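Local structure of phosphinothricin N-acetyltransferase (Brucella ovis, 5DWM) at residues A90-Y95 / L108-L113; Q58-L63 / A115-L120. The protein probably transfers an acetyl group from acetyl-CoA to an amino group of a small substrate such as phosphinothricin, as a member of the GNAT acyltransferase superfamily. All coordinates share one frame; numbering follows the deposited sequence. Where two conformers were deposited one is given.

Contact 1. Residues A90-Y95 / L108-L113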
# COMPACT_ATOMS: atom_id res chain seq x y z
N ALA A 90 -4.79 -0.10 10.34
CA ALA A 90 -3.79 0.94 10.50
C ALA A 90 -2.41 0.37 10.19
O ALA A 90 -2.20 -0.84 10.21
CB ALA A 90 -3.80 1.53 11.92
N GLU A 91 -1.46 1.27 9.90
CA GLU A 91 -0.08 0.91 9.61
C GLU A 91 0.84 1.63 10.59
O GLU A 91 0.62 2.81 10.89
CB GLU A 91 0.27 1.32 8.17
CG GLU A 91 1.69 0.97 7.75
CD GLU A 91 1.98 1.38 6.32
OE1 GLU A 91 1.04 1.45 5.51
OE2 GLU A 91 3.16 1.62 6.01
N ASP A 92 1.86 0.93 11.10
CA ASP A 92 2.80 1.53 12.05
C ASP A 92 4.11 1.91 11.39
O ASP A 92 4.56 1.27 10.44
CB ASP A 92 3.06 0.65 13.29
CG ASP A 92 3.84 -0.62 12.98
OD1 ASP A 92 3.23 -1.58 12.44
OD2 ASP A 92 5.03 -0.71 13.37
N SER A 93 4.73 2.97 11.92
CA SER A 93 6.02 3.48 11.45
C SER A 93 6.86 3.82 12.67
O SER A 93 6.37 4.49 13.58
CB SER A 93 5.81 4.76 10.64
OG SER A 93 5.11 4.47 9.44
N ILE A 94 8.11 3.35 12.70
CA ILE A 94 8.97 3.51 13.87
C ILE A 94 10.38 3.81 13.37
O ILE A 94 10.90 3.08 12.52
CB ILE A 94 9.03 2.24 14.74
CG1 ILE A 94 7.64 1.72 15.10
CG2 ILE A 94 9.83 2.52 16.01
CD1 ILE A 94 7.68 0.38 15.81
N TYR A 95 11.01 4.84 13.93
CA TYR A 95 12.40 5.16 13.63
C TYR A 95 13.13 5.52 14.91
O TYR A 95 12.60 6.24 15.76
CB TYR A 95 12.50 6.33 12.64
CG TYR A 95 12.15 5.89 11.24
CD1 TYR A 95 13.10 5.28 10.43
CD2 TYR A 95 10.87 6.08 10.73
CE1 TYR A 95 12.78 4.87 9.14
CE2 TYR A 95 10.55 5.67 9.44
CZ TYR A 95 11.51 5.07 8.65
OH TYR A 95 11.20 4.66 7.37
N LEU A 108 9.44 -0.21 23.47
CA LEU A 108 8.65 0.70 24.30
C LEU A 108 7.69 1.51 23.44
O LEU A 108 6.52 1.68 23.80
CB LEU A 108 9.56 1.66 25.07
CG LEU A 108 10.40 1.09 26.20
CD1 LEU A 108 11.26 2.22 26.77
CD2 LEU A 108 9.50 0.47 27.27
N LEU A 109 8.17 2.01 22.30
CA LEU A 109 7.33 2.81 21.42
C LEU A 109 6.20 1.99 20.83
O LEU A 109 5.04 2.42 20.83
CB LEU A 109 8.18 3.41 20.29
CG LEU A 109 8.96 4.67 20.65
CD1 LEU A 109 10.01 4.99 19.60
CD2 LEU A 109 8.02 5.83 20.84
N LEU A 110 6.52 0.80 20.32
CA LEU A 110 5.51 0.00 19.62
C LEU A 110 4.47 -0.53 20.60
O LEU A 110 3.28 -0.57 20.27
CB LEU A 110 6.17 -1.12 18.82
CG LEU A 110 5.28 -2.02 17.96
CD1 LEU A 110 4.39 -1.20 17.02
CD2 LEU A 110 6.15 -2.99 17.16
N ARG A 111 4.89 -0.93 21.80
CA ARG A 111 3.91 -1.35 22.80
C ARG A 111 2.89 -0.25 23.07
O ARG A 111 1.68 -0.51 23.10
CB ARG A 111 4.61 -1.78 24.09
CG ARG A 111 3.63 -2.12 25.19
CD ARG A 111 4.27 -2.96 26.29
NE ARG A 111 4.72 -4.25 25.79
CZ ARG A 111 5.99 -4.64 25.75
NH1 ARG A 111 6.95 -3.84 26.20
NH2 ARG A 111 6.30 -5.84 25.28
N GLU A 112 3.35 0.99 23.23
CA GLU A 112 2.42 2.07 23.51
C GLU A 112 1.58 2.42 22.28
O GLU A 112 0.39 2.73 22.40
CB GLU A 112 3.16 3.29 24.07
CG GLU A 112 2.25 4.45 24.48
CD GLU A 112 1.26 4.10 25.57
OE1 GLU A 112 0.21 4.79 25.67
OE2 GLU A 112 1.51 3.14 26.33
N LEU A 113 2.19 2.36 21.08
CA LEU A 113 1.43 2.61 19.86
C LEU A 113 0.31 1.58 19.70
O LEU A 113 -0.82 1.94 19.35
CB LEU A 113 2.36 2.59 18.65
CG LEU A 113 1.73 3.11 17.36
CD1 LEU A 113 1.56 4.61 17.40
CD2 LEU A 113 2.56 2.70 16.16
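The strand carrying D92 and I94 runs nearly antiparallel to the helix carrying L109, L110 and L113, at 156°, with their axes 9.6 Å apart at the closest. D92 and I94 alternate with residues on the other face of the sheet, so both turn their side chains to the helix. I94 sends its longer branch squarely across L110: its CD1 lies 3.7 Å from L110 CB and 3.8 Å from L110 CD1. L110 starts off along the flank of the helix, but with CG anti to its backbone N (chi1 -177°) its forked end swings back to the strand. The other branch of I94, CG2, stays 4.4 Å from L109 CD1, a looser touch. Branched aliphatic residues fill this gap with no polar group to satisfy. D92 is the exception. Its CB packs against L113 CD2 at 3.6 Å, and OD2 passes L110 CD1 at 3.7 Å while accepting a hydrogen bond from H142 NE2. I94 belongs to the acetyl-CoA site, empty in this chain; as in other GNAT folds, G102, Q103, G104, G106 and K107, ahead of and at the helix start, probably receive the pyrophosphate. The contact thus joins strand 89-96 to helix 105-119, within the beta-alpha-beta unit completed by strand 124-129, mainly through hydrocarbon, and the largely apolar surroundings may strengthen the bond between D92 and H142.

Contact 2. Residues Q58-L63 / A115-L120. Unlike the reference sequence in segment 58-63: G59 (reference Ser).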
# COMPACT_ATOMS: atom_id res chain seq x y z
N GLN A 58 -5.89 13.71 11.12
CA GLN A 58 -6.67 12.50 10.89
C GLN A 58 -7.04 11.79 12.18
O GLN A 58 -7.94 10.94 12.17
CB GLN A 58 -5.89 11.53 9.99
CG GLN A 58 -5.75 11.98 8.55
CD GLN A 58 -4.85 11.06 7.77
OE1 GLN A 58 -3.67 10.90 8.10
NE2 GLN A 58 -5.39 10.43 6.74
N GLY A 59 -6.39 12.12 13.29
CA GLY A 59 -6.67 11.51 14.57
C GLY A 59 -5.70 10.44 15.03
O GLY A 59 -5.96 9.79 16.05
N PHE A 60 -4.59 10.25 14.32
CA PHE A 60 -3.67 9.17 14.63
C PHE A 60 -2.70 9.58 15.73
O PHE A 60 -2.31 10.75 15.83
CB PHE A 60 -2.87 8.79 13.39
CG PHE A 60 -3.66 8.00 12.38
CD1 PHE A 60 -4.02 6.69 12.64
CD2 PHE A 60 -4.06 8.57 11.18
CE1 PHE A 60 -4.77 5.95 11.73
CE2 PHE A 60 -4.80 7.84 10.25
CZ PHE A 60 -5.15 6.53 10.53
N PRO A 61 -2.28 8.64 16.57
CA PRO A 61 -1.30 8.94 17.61
C PRO A 61 0.10 9.07 17.04
O PRO A 61 0.48 8.38 16.08
CB PRO A 61 -1.38 7.71 18.53
CG PRO A 61 -1.79 6.61 17.63
CD PRO A 61 -2.76 7.24 16.64
N ILE A 62 0.86 9.97 17.65
CA ILE A 62 2.26 10.21 17.30
C ILE A 62 3.02 10.26 18.61
O ILE A 62 2.72 11.10 19.47
CB ILE A 62 2.46 11.53 16.52
CG1 ILE A 62 1.51 11.63 15.32
CG2 ILE A 62 3.89 11.65 16.07
CD1 ILE A 62 1.52 13.00 14.67
N LEU A 63 4.01 9.38 18.75
CA LEU A 63 4.69 9.17 20.02
C LEU A 63 6.19 9.40 19.87
O LEU A 63 6.77 9.17 18.81
CB LEU A 63 4.47 7.74 20.50
CG LEU A 63 3.01 7.31 20.66
CD1 LEU A 63 2.99 5.84 21.03
CD2 LEU A 63 2.31 8.15 21.72
N ALA A 115 -1.21 0.03 22.09
CA ALA A 115 -2.24 0.41 23.06
C ALA A 115 -3.11 1.55 22.54
O ALA A 115 -4.34 1.50 22.66
CB ALA A 115 -1.62 0.76 24.41
N ARG A 116 -2.50 2.59 21.96
CA ARG A 116 -3.28 3.73 21.50
C ARG A 116 -4.15 3.36 20.30
O ARG A 116 -5.31 3.78 20.23
CB ARG A 116 -2.34 4.90 21.17
CG ARG A 116 -1.60 5.47 22.38
CD ARG A 116 -2.52 6.31 23.26
NE ARG A 116 -3.08 7.44 22.53
CZ ARG A 116 -2.49 8.63 22.42
NH1 ARG A 116 -1.33 8.85 23.02
NH2 ARG A 116 -3.07 9.60 21.73
N ILE A 117 -3.61 2.58 19.36
CA ILE A 117 -4.38 2.17 18.19
C ILE A 117 -5.52 1.24 18.59
O ILE A 117 -6.62 1.31 18.02
CB ILE A 117 -3.43 1.52 17.16
CG1 ILE A 117 -2.64 2.62 16.46
CG2 ILE A 117 -4.22 0.69 16.14
CD1 ILE A 117 -3.53 3.60 15.71
N SER A 118 -5.27 0.34 19.55
CA SER A 118 -6.33 -0.53 20.03
C SER A 118 -7.45 0.29 20.67
O SER A 118 -8.64 0.02 20.43
CB SER A 118 -5.75 -1.53 21.03
OG SER A 118 -6.71 -2.50 21.42
N ALA A 119 -7.09 1.31 21.45
CA ALA A 119 -8.10 2.12 22.12
C ALA A 119 -8.97 2.87 21.11
O ALA A 119 -10.12 3.20 21.42
CB ALA A 119 -7.46 3.08 23.12
N LEU A 120 -8.45 3.13 19.92
CA LEU A 120 -9.21 3.81 18.88
C LEU A 120 -10.15 2.88 18.11
O LEU A 120 -10.97 3.37 17.33
CB LEU A 120 -8.27 4.54 17.91
CG LEU A 120 -7.53 5.76 18.48
CD1 LEU A 120 -6.45 6.25 17.53
CD2 LEU A 120 -8.50 6.89 18.83
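R116 lies along P61, the arginine chain running past the proline ring the other way. At its root, R116 CB rests 4.0 Å from both CB and CG of the proline ring. CG stands anti to the carbonyl carbon (chi1 -65°), and in the conformer described, one of two, further bends at chi2 and chi3 fold the chain back over the proline. There the guanidinium returns to P61, whose CB sits over one of its faces, offset toward the rim and 4.1 Å from CZ. At the tip, NH2 is also 4.1 Å from P61 CB, whereas NH1 comes 3.9 Å from L63 CD2 and forms a salt bridge with D14. An arginine suits this border because its carbon chain and flat face can lie on apolar groups while its charge is met at the end. The fold here is the GNAT acetyltransferase sheet: 58-63 leads from helix 45-58 into strand 62-67, and the last turns of helix 105-119 pack against that entry. G59, a serine in the reference sequence, closes the preceding helix with a Schellman motif; at its positive phi (102°) a beta carbon would press on the carbonyl O of Q58. Farther along helix 105-119, I117 comes at the proline nearly perpendicularly, its CD1 3.8 Å from P61 CD, and the same methyl lies near the plane of the F60 ring, at its edge. L120 CD1 meets the CD corner of P61 and the carbonyl O of G59, each at 3.9 Å.

Overall arrangement
Both contacts use helix 105-119 and the same mixed sheet, and their centres are about 9 Å apart. Contact 1 sets the middle of the helix against strand 89-96, contact 2 its C-terminal end against the entry to strand 62-67; in sequence, the first is nested inside the loop closed by the second. L63 and L113 join them directly: L63 CD1 lies 3.6 Å from L113 N, and P61 CG is 3.9 Å from L113 CD1. Contact 1 borders the cofactor pocket, the side chain of L109 coming within about 4 Å of that of I96, which also binds acetyl-CoA. Contact 2 is more remote, the L63 side chain being about 9 Å from that of I94.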